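Local coordinates for Lmo0325 protein (Listeria monocytogenes EGD-e, PDB 4RYK) that probably binds DNA through an N-terminal helix-turn-helix domain and acts as a transcriptional regulator of the Rgg type, at residues A[272-275]-A[276-280]; A[294-297]-A[298-302]. One frame throughout, in Å; residues are numbered along the deposited sequence.

Contact 1: residues A[272-275]-A[276-280]; sequences RAIQ and TWKEL
The last turns of helix 263-279, in the all-helical Rgg-type C-terminal domain, carry Arg-272, Thr-276 and Glu-279 along a stripe that faces the second subunit, and Gln-275 flanks it. Arg-272 O takes two bonds from one residue: Thr-276 N at 2.9 Å and Thr-276 OG1 at 2.8 Å, reaching it from opposite faces of the carbonyl plane. The hydroxyl can fold back in this way because OG1 stands beside its own backbone N (chi1 -64°), and it donates from above the carbonyl plane. OG1 also lies over one face of the Arg-272 guanidinium, a contact without hydrogen-bond geometry. The arginine chain bends about its CB-CG and CG-CD bonds, which turns NH1 toward Glu-279. There NH1 forms a salt bridge with Glu-279, 3.2 Å to OE2 and 3.5 Å to OE1, though both hydrogen bonds in it are weak; the carboxylate sits at the guanidinium edge, the two planes 47° apart. Glu-279 OE2 also takes a bond from Gln-275 NE2, again 3.2 Å long. OE2 lies in the amide plane, but the N-H comes in on the anti side, well out of the carboxylate plane. On the inward side of the helix, Trp-277 CZ3 packs 4.2 Å from Ala-273 CB and 4.3 Å from Ile-274 CG1; its ring stacks on Tyr-289 of helix 283-300 and meets Phe-244. The stronger partners of the charged ends lie across the dimer: Arg-272 NH2 pairs with Glu-279 OE1 of the second subunit, and Glu-279 OE1 with Arg-272 NH2 of that subunit. Each carboxylate is therefore shared between two arginines, one from each subunit. The gathered carboxylates probably offset the approach of the two Arg-272 NH2 atoms to each other.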
ATOM      1  N   ARG A 272      25.508  -6.669   7.494  1.00 44.94           N
ATOM      2  CA  ARG A 272      24.967  -5.333   7.603  1.00 46.46           C
ATOM      3  C   ARG A 272      23.418  -5.353   7.420  1.00 43.64           C
ATOM      4  O   ARG A 272      22.681  -4.634   8.107  1.00 40.76           O
ATOM      5  CB  ARG A 272      25.647  -4.442   6.597  1.00 49.33           C
ATOM      6  CG  ARG A 272      25.012  -3.094   6.470  1.00 58.78           C
ATOM      7  CD  ARG A 272      25.665  -2.157   7.421  1.00 68.11           C
ATOM      8  NE  ARG A 272      25.230  -2.230   8.807  1.00 76.77           N
ATOM      9  CZ  ARG A 272      24.195  -1.569   9.338  1.00 87.22           C
ATOM     10  NH1 ARG A 272      23.955  -1.682  10.641  1.00 88.00           N
ATOM     11  NH2 ARG A 272      23.394  -0.805   8.590  1.00 91.98           N
ATOM     12  N   ALA A 273      22.915  -6.194   6.522  1.00 41.18           N
ATOM     13  CA  ALA A 273      21.487  -6.283   6.349  1.00 39.33           C
ATOM     14  C   ALA A 273      20.808  -6.802   7.635  1.00 39.72           C
ATOM     15  O   ALA A 273      19.806  -6.250   8.077  1.00 38.08           O
ATOM     16  CB  ALA A 273      21.145  -7.159   5.176  1.00 40.90           C
ATOM     17  N   ILE A 274      21.364  -7.845   8.226  1.00 38.17           N
ATOM     18  CA  ILE A 274      20.855  -8.371   9.483  1.00 40.68           C
ATOM     19  C   ILE A 274      20.843  -7.319  10.600  1.00 42.21           C
ATOM     20  O   ILE A 274      19.857  -7.185  11.327  1.00 42.07           O
ATOM     21  CB  ILE A 274      21.694  -9.591   9.872  1.00 42.55           C
ATOM     22  CG1 ILE A 274      21.308 -10.746   8.963  1.00 44.17           C
ATOM     23  CG2 ILE A 274      21.543  -9.981  11.352  1.00 44.58           C
ATOM     24  CD1 ILE A 274      22.328 -11.863   8.956  1.00 46.22           C
ATOM     25  N   GLN A 275      21.932  -6.582  10.735  1.00 42.35           N
ATOM     26  CA  GLN A 275      22.006  -5.503  11.721  1.00 44.49           C
ATOM     27  C   GLN A 275      20.982  -4.422  11.449  1.00 42.78           C
ATOM     28  O   GLN A 275      20.466  -3.806  12.371  1.00 40.98           O
ATOM     29  CB  GLN A 275      23.415  -4.910  11.692  1.00 50.31           C
ATOM     30  CG  GLN A 275      23.748  -3.821  12.701  1.00 57.86           C
ATOM     31  CD  GLN A 275      23.499  -4.174  14.162  1.00 67.07           C
ATOM     32  OE1 GLN A 275      23.664  -5.333  14.597  1.00 66.93           O
ATOM     33  NE2 GLN A 275      23.096  -3.144  14.948  1.00 70.79           N
ATOM     34  N   THR A 276      20.706  -4.175  10.171  1.00 40.28           N
ATOM     35  CA  THR A 276      19.753  -3.173   9.785  1.00 39.68           C
ATOM     36  C   THR A 276      18.370  -3.610  10.177  1.00 39.39           C
ATOM     37  O   THR A 276      17.601  -2.816  10.707  1.00 35.49           O
ATOM     38  CB  THR A 276      19.814  -2.854   8.287  1.00 39.02           C
ATOM     39  OG1 THR A 276      21.091  -2.283   7.970  1.00 39.04           O
ATOM     40  CG2 THR A 276      18.766  -1.830   7.949  1.00 40.06           C
ATOM     41  N   TRP A 277      18.027  -4.870   9.932  1.00 37.33           N
ATOM     42  CA  TRP A 277      16.735  -5.349  10.406  1.00 37.35           C
ATOM     43  C   TRP A 277      16.615  -5.179  11.940  1.00 39.01           C
ATOM     44  O   TRP A 277      15.525  -4.842  12.453  1.00 36.47           O
ATOM     45  CB  TRP A 277      16.493  -6.810  10.041  1.00 38.63           C
ATOM     46  CG  TRP A 277      16.027  -7.014   8.626  1.00 37.51           C
ATOM     47  CD1 TRP A 277      14.984  -6.403   8.025  1.00 36.21           C
ATOM     48  CD2 TRP A 277      16.563  -7.916   7.678  1.00 36.51           C
ATOM     49  NE1 TRP A 277      14.839  -6.848   6.759  1.00 37.19           N
ATOM     50  CE2 TRP A 277      15.822  -7.771   6.511  1.00 37.27           C
ATOM     51  CE3 TRP A 277      17.647  -8.796   7.683  1.00 41.18           C
ATOM     52  CZ2 TRP A 277      16.080  -8.508   5.369  1.00 36.39           C
ATOM     53  CZ3 TRP A 277      17.927  -9.498   6.550  1.00 38.24           C
ATOM     54  CH2 TRP A 277      17.132  -9.360   5.404  1.00 37.97           C
ATOM     55  N   LYS A 278      17.709  -5.399  12.662  1.00 39.70           N
ATOM     56  CA  LYS A 278      17.682  -5.211  14.116  1.00 44.44           C
ATOM     57  C   LYS A 278      17.460  -3.780  14.477  1.00 41.81           C
ATOM     58  O   LYS A 278      16.642  -3.502  15.341  1.00 40.33           O
ATOM     59  CB  LYS A 278      18.952  -5.658  14.814  1.00 49.68           C
ATOM     60  CG  LYS A 278      19.053  -7.157  14.836  1.00 55.82           C
ATOM     61  CD  LYS A 278      20.338  -7.633  15.468  1.00 60.52           C
ATOM     62  CE  LYS A 278      20.458  -9.132  15.301  1.00 63.44           C
ATOM     63  NZ  LYS A 278      21.733  -9.627  15.877  1.00 70.72           N
ATOM     64  N   GLU A 279      18.171  -2.893  13.802  1.00 40.23           N
ATOM     65  CA  GLU A 279      18.107  -1.476  14.150  1.00 43.00           C
ATOM     66  C   GLU A 279      16.740  -0.886  13.859  1.00 40.04           C
ATOM     67  O   GLU A 279      16.350   0.096  14.476  1.00 41.58           O
ATOM     68  CB  GLU A 279      19.152  -0.737  13.379  1.00 43.18           C
ATOM     69  CG  GLU A 279      20.541  -1.051  13.865  1.00 48.38           C
ATOM     70  CD  GLU A 279      21.598  -0.421  12.990  1.00 50.90           C
ATOM     71  OE1 GLU A 279      21.233   0.073  11.905  1.00 55.65           O
ATOM     72  OE2 GLU A 279      22.771  -0.411  13.383  1.00 50.59           O
ATOM     73  N   LEU A 280      16.028  -1.504  12.911  1.00 37.60           N
ATOM     74  CA  LEU A 280      14.695  -1.062  12.530  1.00 38.05           C
ATOM     75  C   LEU A 280      13.594  -1.882  13.191  1.00 37.31           C
ATOM     76  O   LEU A 280      12.458  -1.778  12.778  1.00 38.67           O
ATOM     77  CB  LEU A 280      14.484  -1.061  10.998  1.00 35.24           C
ATOM     78  CG  LEU A 280      15.477  -0.224  10.177  1.00 37.02           C
ATOM     79  CD1 LEU A 280      15.163  -0.338   8.704  1.00 38.79           C
ATOM     80  CD2 LEU A 280      15.444   1.240  10.561  1.00 38.94           C
TER

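Contact 2: residues A[294-297]-A[298-302]; sequences KQFL and EKENI
Phe-296 and Glu-300, one turn apart at the C-terminal end of helix 283-300, meet side chain to ring. Followed outward, Glu-300 starts with CB 3.2 Å from Phe-296 O, the carbonyl that also accepts the bond from Glu-300 N. Its CG, beside the backbone N (chi1 -53°), lies 3.1 Å from the same Phe-296 O. It also settles over one face of the Phe-296 ring, 3.6 Å from the centroid and 18° off the ring normal, a CH-pi contact displaced slightly toward the CE2 rim. A bend at chi2 turns the carboxylate onward, its plane 32° from that of the ring, and OE1 makes a long, weak ion pair with Lys-259 of helix 243-259. Farther round the ring, Phe-296 CE1 touches Ile-302 CD1 at 3.8 Å. Ile-302 is brought back by a Schellman motif: Asn-301 takes positive phi, Ile-302 N bonds to Leu-297 O at 2.7 Å in the carbonyl plane, and Asn-301 N makes a weak bond to Glu-298 O. This return also sets Ile-302 CG2 4.0 Å from Leu-297 CD2, and Met-258 of helix 243-259 touches Phe-296, Leu-297 and Ile-302 alike. Chemically, the helix end pairs backbone capping with an apolar closure, in which the methylene part of Glu-300 serves as hydrocarbon and its charged tip turns toward a lysine.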
ATOM      1  N   LYS A 294      24.030 -18.580   8.603  1.00 51.30           N
ATOM      2  CA  LYS A 294      24.872 -19.627   9.153  1.00 56.57           C
ATOM      3  C   LYS A 294      24.840 -20.911   8.345  1.00 56.96           C
ATOM      4  O   LYS A 294      25.866 -21.550   8.171  1.00 59.18           O
ATOM      5  CB  LYS A 294      24.442 -19.957  10.558  1.00 60.28           C
ATOM      6  CG  LYS A 294      24.909 -18.927  11.538  1.00 61.84           C
ATOM      7  CD  LYS A 294      24.132 -19.053  12.813  1.00 67.33           C
ATOM      8  CE  LYS A 294      24.539 -17.966  13.776  1.00 71.01           C
ATOM      9  NZ  LYS A 294      24.232 -18.438  15.143  1.00 74.23           N
ATOM     10  N   GLN A 295      23.655 -21.298   7.897  1.00 55.42           N
ATOM     11  CA  GLN A 295      23.486 -22.541   7.149  1.00 56.69           C
ATOM     12  C   GLN A 295      24.157 -22.371   5.805  1.00 55.40           C
ATOM     13  O   GLN A 295      24.813 -23.262   5.289  1.00 55.16           O
ATOM     14  CB  GLN A 295      21.989 -22.860   6.993  1.00 57.74           C
ATOM     15  CG  GLN A 295      21.311 -23.210   8.325  1.00 62.29           C
ATOM     16  CD  GLN A 295      21.718 -24.595   8.845  1.00 71.27           C
ATOM     17  OE1 GLN A 295      21.575 -25.598   8.136  1.00 83.38           O
ATOM     18  NE2 GLN A 295      22.213 -24.664  10.092  1.00 71.21           N
ATOM     19  N   PHE A 296      24.044 -21.181   5.256  1.00 53.21           N
ATOM     20  CA  PHE A 296      24.668 -20.903   3.980  1.00 54.60           C
ATOM     21  C   PHE A 296      26.196 -21.021   4.100  1.00 59.03           C
ATOM     22  O   PHE A 296      26.847 -21.647   3.260  1.00 60.39           O
ATOM     23  CB  PHE A 296      24.236 -19.529   3.517  1.00 51.99           C
ATOM     24  CG  PHE A 296      25.033 -18.995   2.395  1.00 51.89           C
ATOM     25  CD1 PHE A 296      26.153 -18.239   2.639  1.00 51.19           C
ATOM     26  CD2 PHE A 296      24.652 -19.235   1.083  1.00 52.60           C
ATOM     27  CE1 PHE A 296      26.888 -17.729   1.588  1.00 55.32           C
ATOM     28  CE2 PHE A 296      25.367 -18.699   0.028  1.00 54.23           C
ATOM     29  CZ  PHE A 296      26.496 -17.949   0.279  1.00 54.78           C
ATOM     30  N   LEU A 297      26.768 -20.442   5.150  1.00 61.79           N
ATOM     31  CA  LEU A 297      28.210 -20.496   5.340  1.00 62.87           C
ATOM     32  C   LEU A 297      28.668 -21.946   5.451  1.00 70.01           C
ATOM     33  O   LEU A 297      29.686 -22.328   4.902  1.00 72.98           O
ATOM     34  CB  LEU A 297      28.608 -19.768   6.611  1.00 62.24           C
ATOM     35  CG  LEU A 297      28.449 -18.255   6.642  1.00 62.22           C
ATOM     36  CD1 LEU A 297      28.912 -17.698   7.993  1.00 61.19           C
ATOM     37  CD2 LEU A 297      29.189 -17.613   5.477  1.00 62.24           C
ATOM     38  N   GLU A 298      27.899 -22.748   6.169  1.00 69.95           N
ATOM     39  CA  GLU A 298      28.145 -24.163   6.233  1.00 74.46           C
ATOM     40  C   GLU A 298      27.991 -24.937   4.918  1.00 72.86           C
ATOM     41  O   GLU A 298      28.922 -25.611   4.495  1.00 70.27           O
ATOM     42  CB  GLU A 298      27.230 -24.772   7.266  1.00 79.52           C
ATOM     43  CG  GLU A 298      27.956 -25.104   8.544  1.00 85.11           C
ATOM     44  CD  GLU A 298      27.336 -26.304   9.167  1.00 88.32           C
ATOM     45  OE1 GLU A 298      26.087 -26.294   9.223  1.00 98.80           O
ATOM     46  OE2 GLU A 298      28.066 -27.232   9.549  1.00 85.07           O
ATOM     47  N   LYS A 299      26.825 -24.879   4.292  1.00 69.67           N
ATOM     48  CA  LYS A 299      26.644 -25.572   3.034  1.00 72.26           C
ATOM     49  C   LYS A 299      27.777 -25.146   2.115  1.00 73.13           C
ATOM     50  O   LYS A 299      28.543 -25.962   1.651  1.00 71.53           O
ATOM     51  CB  LYS A 299      25.303 -25.209   2.405  1.00 76.54           C
ATOM     52  CG  LYS A 299      25.094 -25.801   1.023  1.00 80.35           C
ATOM     53  CD  LYS A 299      23.667 -25.587   0.536  1.00 82.87           C
ATOM     54  CE  LYS A 299      23.498 -25.897  -0.946  1.00 84.39           C
ATOM     55  NZ  LYS A 299      24.330 -27.048  -1.412  1.00 92.44           N
ATOM     56  N   GLU A 300      27.929 -23.847   1.901  1.00 72.41           N
ATOM     57  CA  GLU A 300      28.928 -23.379   0.960  1.00 75.23           C
ATOM     58  C   GLU A 300      30.323 -23.581   1.478  1.00 78.68           C
ATOM     59  O   GLU A 300      31.281 -23.435   0.735  1.00 75.89           O
ATOM     60  CB  GLU A 300      28.733 -21.914   0.662  1.00 75.23           C
ATOM     61  CG  GLU A 300      27.322 -21.584   0.212  1.00 81.11           C
ATOM     62  CD  GLU A 300      26.766 -22.577  -0.788  1.00 88.63           C
ATOM     63  OE1 GLU A 300      27.472 -22.855  -1.784  1.00 85.60           O
ATOM     64  OE2 GLU A 300      25.621 -23.055  -0.579  1.00 99.88           O
ATOM     65  N   ASN A 301      30.438 -23.874   2.767  1.00 83.24           N
ATOM     66  CA  ASN A 301      31.698 -24.229   3.354  1.00 84.89           C
ATOM     67  C   ASN A 301      32.644 -23.017   3.401  1.00 85.92           C
ATOM     68  O   ASN A 301      33.797 -23.104   2.981  1.00 87.45           O
ATOM     69  CB  ASN A 301      32.292 -25.383   2.538  1.00 93.51           C
ATOM     70  CG  ASN A 301      33.215 -26.233   3.346  1.00 99.72           C
ATOM     71  OD1 ASN A 301      33.894 -25.740   4.244  1.00100.26           O
ATOM     72  ND2 ASN A 301      33.245 -27.526   3.045  1.00109.47           N
ATOM     73  N   ILE A 302      32.153 -21.889   3.928  1.00 86.09           N
ATOM     74  CA  ILE A 302      32.852 -20.591   3.838  1.00 84.12           C
ATOM     75  C   ILE A 302      33.464 -20.143   5.178  1.00 87.27           C
ATOM     76  O   ILE A 302      32.980 -20.533   6.230  1.00 85.93           O
ATOM     77  CB  ILE A 302      31.901 -19.529   3.247  1.00 85.39           C
ATOM     78  CG1 ILE A 302      31.573 -19.896   1.792  1.00 87.26           C
ATOM     79  CG2 ILE A 302      32.503 -18.132   3.321  1.00 85.87           C
ATOM     80  CD1 ILE A 302      30.399 -19.147   1.197  1.00 87.30           C
TER

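Contacts 1 and 2 lie near the C-terminal ends of consecutive helices, 263-279 and 283-300, with centres 20 Å apart and nearest atoms about 7 Å apart, so they do not touch. Helix 243-259 joins them indirectly: it packs on Ala-273 and Trp-277 in contact 1 and, through Met-258 and Lys-259, on contact 2. The two helices also meet each other, Ile-274 packing on Ser-290 and Leu-293, and Leu-297 on Tyr-267. The contacts differ in their surroundings: contact 1 reaches the second subunit, whereas no other chain of the assembly touches contact 2. The glycan is bound at Thr-30 to Ser-34, within the helix-turn-helix region, rather than at either contact.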